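Long-range contacts in acetyltransferase, GNAT family (Colwellia psychrerythraea, PDB 3IWG), which probably transfers an acyl group, most likely acetyl from acetyl-CoA, to an acceptor substrate: residues Arg179-Phe183 / Gly195-Asp201; Thr205-Leu210 / Gly239-Cys244. All blocks are in the same frame, centred on the assembly; numbering follows the deposited sequence.

Contact 1 of 2, residues Arg179-Phe183 / Gly195-Asp201; sequences RKELF and GECRLFD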
# COMPACT_ATOMS: atom_id res chain seq x y z
N ARG A 179 0.44 -10.09 -4.44
CA ARG A 179 -0.17 -10.42 -5.73
C ARG A 179 0.82 -11.23 -6.61
O ARG A 179 0.45 -11.63 -7.68
CB ARG A 179 -0.61 -9.16 -6.49
CG ARG A 179 -1.72 -8.35 -5.84
CD ARG A 179 -1.97 -6.96 -6.56
NE ARG A 179 -2.41 -7.09 -7.96
CZ ARG A 179 -3.66 -7.42 -8.34
NH1 ARG A 179 -4.62 -7.62 -7.44
NH2 ARG A 179 -3.97 -7.54 -9.62
N LYS A 180 2.04 -11.46 -6.13
CA LYS A 180 3.11 -12.08 -6.94
C LYS A 180 3.43 -11.35 -8.27
O LYS A 180 3.65 -11.96 -9.32
CB LYS A 180 2.76 -13.57 -7.15
CG LYS A 180 2.28 -14.27 -5.85
CD LYS A 180 2.37 -15.78 -5.95
CE LYS A 180 1.71 -16.53 -4.75
NZ LYS A 180 0.78 -17.63 -5.25
N GLU A 181 3.46 -10.03 -8.21
CA GLU A 181 3.71 -9.23 -9.41
C GLU A 181 5.09 -8.61 -9.45
O GLU A 181 5.44 -7.93 -10.43
CB GLU A 181 2.62 -8.17 -9.57
CG GLU A 181 1.27 -8.77 -9.86
CD GLU A 181 0.14 -7.76 -9.85
OE1 GLU A 181 0.34 -6.65 -9.33
OE2 GLU A 181 -0.97 -8.08 -10.34
N LEU A 182 5.87 -8.78 -8.40
CA LEU A 182 7.15 -8.08 -8.32
C LEU A 182 8.30 -9.05 -8.49
O LEU A 182 8.28 -10.13 -7.92
CB LEU A 182 7.27 -7.33 -6.99
CG LEU A 182 8.54 -6.49 -6.67
CD1 LEU A 182 8.75 -5.32 -7.60
CD2 LEU A 182 8.46 -6.00 -5.20
N PHE A 183 9.32 -8.65 -9.27
CA PHE A 183 10.50 -9.48 -9.44
C PHE A 183 11.79 -8.66 -9.29
O PHE A 183 11.82 -7.46 -9.52
CB PHE A 183 10.49 -10.15 -10.82
CG PHE A 183 9.32 -11.07 -11.03
CD1 PHE A 183 8.07 -10.58 -11.31
CD2 PHE A 183 9.49 -12.45 -10.99
CE1 PHE A 183 7.00 -11.43 -11.50
CE2 PHE A 183 8.39 -13.30 -11.19
CZ PHE A 183 7.15 -12.77 -11.46
N GLY A 195 11.34 -5.53 -11.43
CA GLY A 195 10.36 -5.60 -12.49
C GLY A 195 8.99 -5.89 -11.92
O GLY A 195 8.87 -6.64 -10.94
N GLU A 196 7.98 -5.32 -12.57
CA GLU A 196 6.57 -5.50 -12.23
C GLU A 196 5.78 -6.06 -13.43
O GLU A 196 5.91 -5.57 -14.54
CB GLU A 196 5.95 -4.16 -11.83
CG GLU A 196 6.74 -3.45 -10.77
CD GLU A 196 6.11 -2.13 -10.25
OE1 GLU A 196 4.97 -1.77 -10.63
OE2 GLU A 196 6.78 -1.45 -9.44
N CYS A 197 5.00 -7.11 -13.19
CA CYS A 197 4.13 -7.69 -14.16
C CYS A 197 2.73 -7.72 -13.55
O CYS A 197 2.36 -8.70 -12.89
CB CYS A 197 4.61 -9.10 -14.47
SG CYS A 197 3.66 -9.98 -15.74
N ARG A 198 1.96 -6.65 -13.76
CA ARG A 198 0.75 -6.46 -12.99
C ARG A 198 -0.47 -6.88 -13.73
O ARG A 198 -0.65 -6.52 -14.88
CB ARG A 198 0.53 -5.00 -12.72
CG ARG A 198 1.66 -4.25 -11.98
CD ARG A 198 1.33 -2.74 -12.11
NE ARG A 198 2.57 -2.03 -12.12
CZ ARG A 198 3.06 -1.28 -13.08
NH1 ARG A 198 4.27 -0.75 -12.86
NH2 ARG A 198 2.38 -0.96 -14.16
N LEU A 199 -1.34 -7.60 -13.06
CA LEU A 199 -2.58 -8.00 -13.66
C LEU A 199 -3.58 -6.94 -13.37
O LEU A 199 -3.41 -6.21 -12.42
CB LEU A 199 -3.09 -9.31 -13.07
CG LEU A 199 -2.48 -10.52 -13.74
CD1 LEU A 199 -0.97 -10.43 -13.79
CD2 LEU A 199 -2.97 -11.84 -13.03
N PHE A 200 -4.61 -6.88 -14.18
CA PHE A 200 -5.78 -6.06 -13.94
C PHE A 200 -6.90 -6.89 -13.32
O PHE A 200 -7.23 -7.99 -13.79
CB PHE A 200 -6.28 -5.53 -15.24
CG PHE A 200 -5.34 -4.55 -15.86
CD1 PHE A 200 -5.43 -3.21 -15.54
CD2 PHE A 200 -4.39 -4.97 -16.78
CE1 PHE A 200 -4.59 -2.29 -16.14
CE2 PHE A 200 -3.52 -4.07 -17.36
CZ PHE A 200 -3.63 -2.72 -17.06
N ASP A 201 -7.52 -6.37 -12.27
CA ASP A 201 -8.60 -7.12 -11.64
C ASP A 201 -9.93 -7.09 -12.43
O ASP A 201 -10.74 -8.01 -12.29
CB ASP A 201 -8.76 -6.68 -10.18
CG ASP A 201 -7.59 -7.14 -9.29
OD1 ASP A 201 -6.78 -8.02 -9.71
OD2 ASP A 201 -7.45 -6.59 -8.19
O HOH W 1 2.51 -11.66 -12.53
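In the beta hairpin formed by strands 182-187 and 190-199 of the C-terminal GNAT-type region, Phe183 and Gly195 make an antiparallel hydrogen-bonded pair, with Phe183 N 2.7 Å from Gly195 O and Gly195 N 2.8 Å from Phe183 O. Leu182 and Glu196 follow as a non-hydrogen-bonded pair, and Cys197 N then donates to Glu181 O at 2.9 Å. Beyond this point side chains take over from the backbone. With CG anti to its carbonyl carbon (chi1 -67°) and the chain extended beyond it, Glu181 reaches along the other strand and sets its carboxylate by the Arg198 backbone. There OE2 accepts the N-H of Leu199, with Leu199 N 2.8 Å from Glu181 OE2, a nearly straight bond that comes from well above the carboxylate plane. Arg179, whose chain bends at chi3 (63°), lays its guanidinium between two acids. Its NE lies 3.1 Å from Glu181 OE1, which is in the guanidinium plane. From the opposite direction Asp201 meets the other end, where NH1 and NH2 both grip OD1; the NH2 bond is the shorter at 2.9 Å, and the two flat groups are turned 56° apart. NH2 also makes a weak bond to Leu199 O, and NH1 has a further salt bridge to Glu178 of the second subunit. The Arg179 charge is thus shared among three carboxylates, one of them across the dimer, an arrangement likely to keep all of these acids ionised and to hold the guanidinium from turning.

Contact 2 of 2, residues Thr205-Leu210 / Gly239-Cys244; sequences TEYADL and GLTSIC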
# COMPACT_ATOMS: atom_id res chain seq x y z
N THR A 205 -8.51 -7.80 -18.14
CA THR A 205 -7.91 -9.01 -17.55
C THR A 205 -7.17 -9.91 -18.55
O THR A 205 -6.70 -10.97 -18.20
CB THR A 205 -8.99 -9.89 -16.85
OG1 THR A 205 -9.96 -10.29 -17.81
CG2 THR A 205 -9.68 -9.13 -15.71
N GLU A 206 -7.08 -9.50 -19.80
CA GLU A 206 -6.31 -10.24 -20.77
C GLU A 206 -4.90 -9.62 -20.93
O GLU A 206 -4.07 -10.15 -21.65
CB GLU A 206 -7.09 -10.40 -22.11
CG GLU A 206 -7.74 -9.08 -22.71
CD GLU A 206 -8.93 -8.41 -21.87
OE1 GLU A 206 -10.11 -8.87 -21.88
OE2 GLU A 206 -8.69 -7.38 -21.23
N TYR A 207 -4.62 -8.54 -20.21
CA TYR A 207 -3.33 -7.88 -20.31
C TYR A 207 -2.51 -7.84 -19.02
O TYR A 207 -3.04 -7.96 -17.89
CB TYR A 207 -3.56 -6.46 -20.79
CG TYR A 207 -4.27 -6.39 -22.14
CD1 TYR A 207 -3.55 -6.46 -23.32
CD2 TYR A 207 -5.66 -6.26 -22.23
CE1 TYR A 207 -4.17 -6.38 -24.57
CE2 TYR A 207 -6.32 -6.19 -23.49
CZ TYR A 207 -5.56 -6.26 -24.66
OH TYR A 207 -6.17 -6.19 -25.93
N ALA A 208 -1.20 -7.68 -19.20
CA ALA A 208 -0.28 -7.43 -18.10
C ALA A 208 0.39 -6.07 -18.34
O ALA A 208 0.88 -5.79 -19.44
CB ALA A 208 0.73 -8.53 -17.98
N ASP A 209 0.45 -5.24 -17.31
CA ASP A 209 1.02 -3.92 -17.41
C ASP A 209 2.40 -3.99 -16.73
O ASP A 209 2.48 -4.25 -15.52
CB ASP A 209 0.09 -2.96 -16.68
CG ASP A 209 0.43 -1.48 -16.88
OD1 ASP A 209 1.32 -1.07 -17.67
OD2 ASP A 209 -0.27 -0.68 -16.21
N LEU A 210 3.47 -3.75 -17.49
CA LEU A 210 4.82 -3.93 -17.01
C LEU A 210 5.49 -2.62 -16.58
O LEU A 210 5.25 -1.58 -17.14
CB LEU A 210 5.68 -4.60 -18.08
CG LEU A 210 5.02 -5.77 -18.79
CD1 LEU A 210 5.96 -6.40 -19.84
CD2 LEU A 210 4.49 -6.83 -17.80
N GLY A 239 -1.02 -16.34 -19.97
CA GLY A 239 -1.99 -16.14 -21.06
C GLY A 239 -2.29 -14.68 -21.36
O GLY A 239 -3.28 -14.38 -22.01
N LEU A 240 -1.43 -13.78 -20.89
CA LEU A 240 -1.70 -12.32 -20.99
C LEU A 240 -0.84 -11.63 -22.04
O LEU A 240 0.28 -12.00 -22.28
CB LEU A 240 -1.46 -11.65 -19.64
CG LEU A 240 -2.09 -12.27 -18.40
CD1 LEU A 240 -1.49 -11.68 -17.12
CD2 LEU A 240 -3.59 -12.10 -18.45
N THR A 241 -1.37 -10.59 -22.63
CA THR A 241 -0.63 -9.79 -23.61
C THR A 241 0.01 -8.62 -22.87
O THR A 241 -0.61 -8.02 -22.00
CB THR A 241 -1.60 -9.28 -24.69
OG1 THR A 241 -2.09 -10.41 -25.39
CG2 THR A 241 -0.93 -8.41 -25.70
N SER A 242 1.23 -8.26 -23.22
CA SER A 242 1.93 -7.25 -22.45
C SER A 242 1.76 -5.87 -23.04
O SER A 242 1.84 -5.69 -24.26
CB SER A 242 3.40 -7.60 -22.37
OG SER A 242 3.62 -8.76 -21.61
N ILE A 243 1.55 -4.90 -22.16
CA ILE A 243 1.55 -3.51 -22.45
C ILE A 243 2.48 -2.76 -21.46
O ILE A 243 2.89 -3.31 -20.45
CB ILE A 243 0.12 -2.93 -22.39
CG1 ILE A 243 -0.47 -2.97 -20.99
CG2 ILE A 243 -0.82 -3.72 -23.28
CD1 ILE A 243 -1.93 -2.41 -20.87
N CYS A 244 2.88 -1.54 -21.81
CA CYS A 244 3.51 -0.69 -20.85
C CYS A 244 3.43 0.74 -21.27
O CYS A 244 3.04 1.03 -22.40
CB CYS A 244 4.98 -1.11 -20.59
SG CYS A 244 6.02 -0.99 -21.95
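Tyr207 and Thr241 lie side by side as the first bridge of a parallel pair, strands 207-214 and 241-247, linked through helix 223-237 in a beta-alpha-beta crossover. The backbone bonds switch strands in regular order. Thr241 N donates to Glu206 O at 2.9 Å, and Ala208 N returns the bond to Thr241 O. Ala208 O then takes Ile243 N at 2.9 Å, almost in line with the carbonyl (C=O...N 169°), and Leu210 N closes the series on Ile243 O at 3.0 Å. Three of these acceptors also receive CA-H...O contacts: Glu206 O from Leu240 CA, Thr241 O from Tyr207 CA, and Ala208 O from Ser242 CA. Among the side chains the balance is less even. Asp209 OD2 has a weak hydrogen bond from Gly33 N and a weak, long ion pair with Arg198, whereas Ser242 OG is buried without a hydrogen-bonding partner and has Leu210 CD1 3.8 Å away. With CG beside the backbone N (chi1 -59°), the Tyr207 ring runs along Thr241, its CD1 3.7 Å from Thr241 CB and 3.9 Å from Ile243 CG2. Cutting Tyr207 back to an alanine removes the ring, which is likely to open a gap beside Thr241 CB and Ile243 CG2. Leu240 reaches in just before the strand, bringing CD1 to 3.9 Å from Ala208 CB. Pro30 touches Tyr207 and Ile243 on their face of the strands, while on the other face Ala208, Leu210 and Ser242 pack against Thr232 and Ala235 of the connecting helix 223-237, and Phe262 of strand 262-273 meets Leu210, Ser242 and Cys244.

Contacts 1 and 2 follow one another along the chain and have centres about 10 Å apart; strand 190-199 of contact 1 lies antiparallel beside strand 207-214 of contact 2. The two contacts are tied by backbone hydrogen bonding between Arg198 and Asp209 and by the weak, long ion pair of their side chains, Arg198 NH2 to Asp209 OD2 at 3.4 Å. Leu199 CD1 packs 3.6 Å from Leu240 CD1, and Phe200 CD2 lies 3.5 Å from Tyr207 O. Helix 223-237, the connection within contact 2, also reaches contact 1, touching Phe183 and Cys197. Contact 1 also reaches the second subunit through Arg179, whereas contact 2 stays within its own chain.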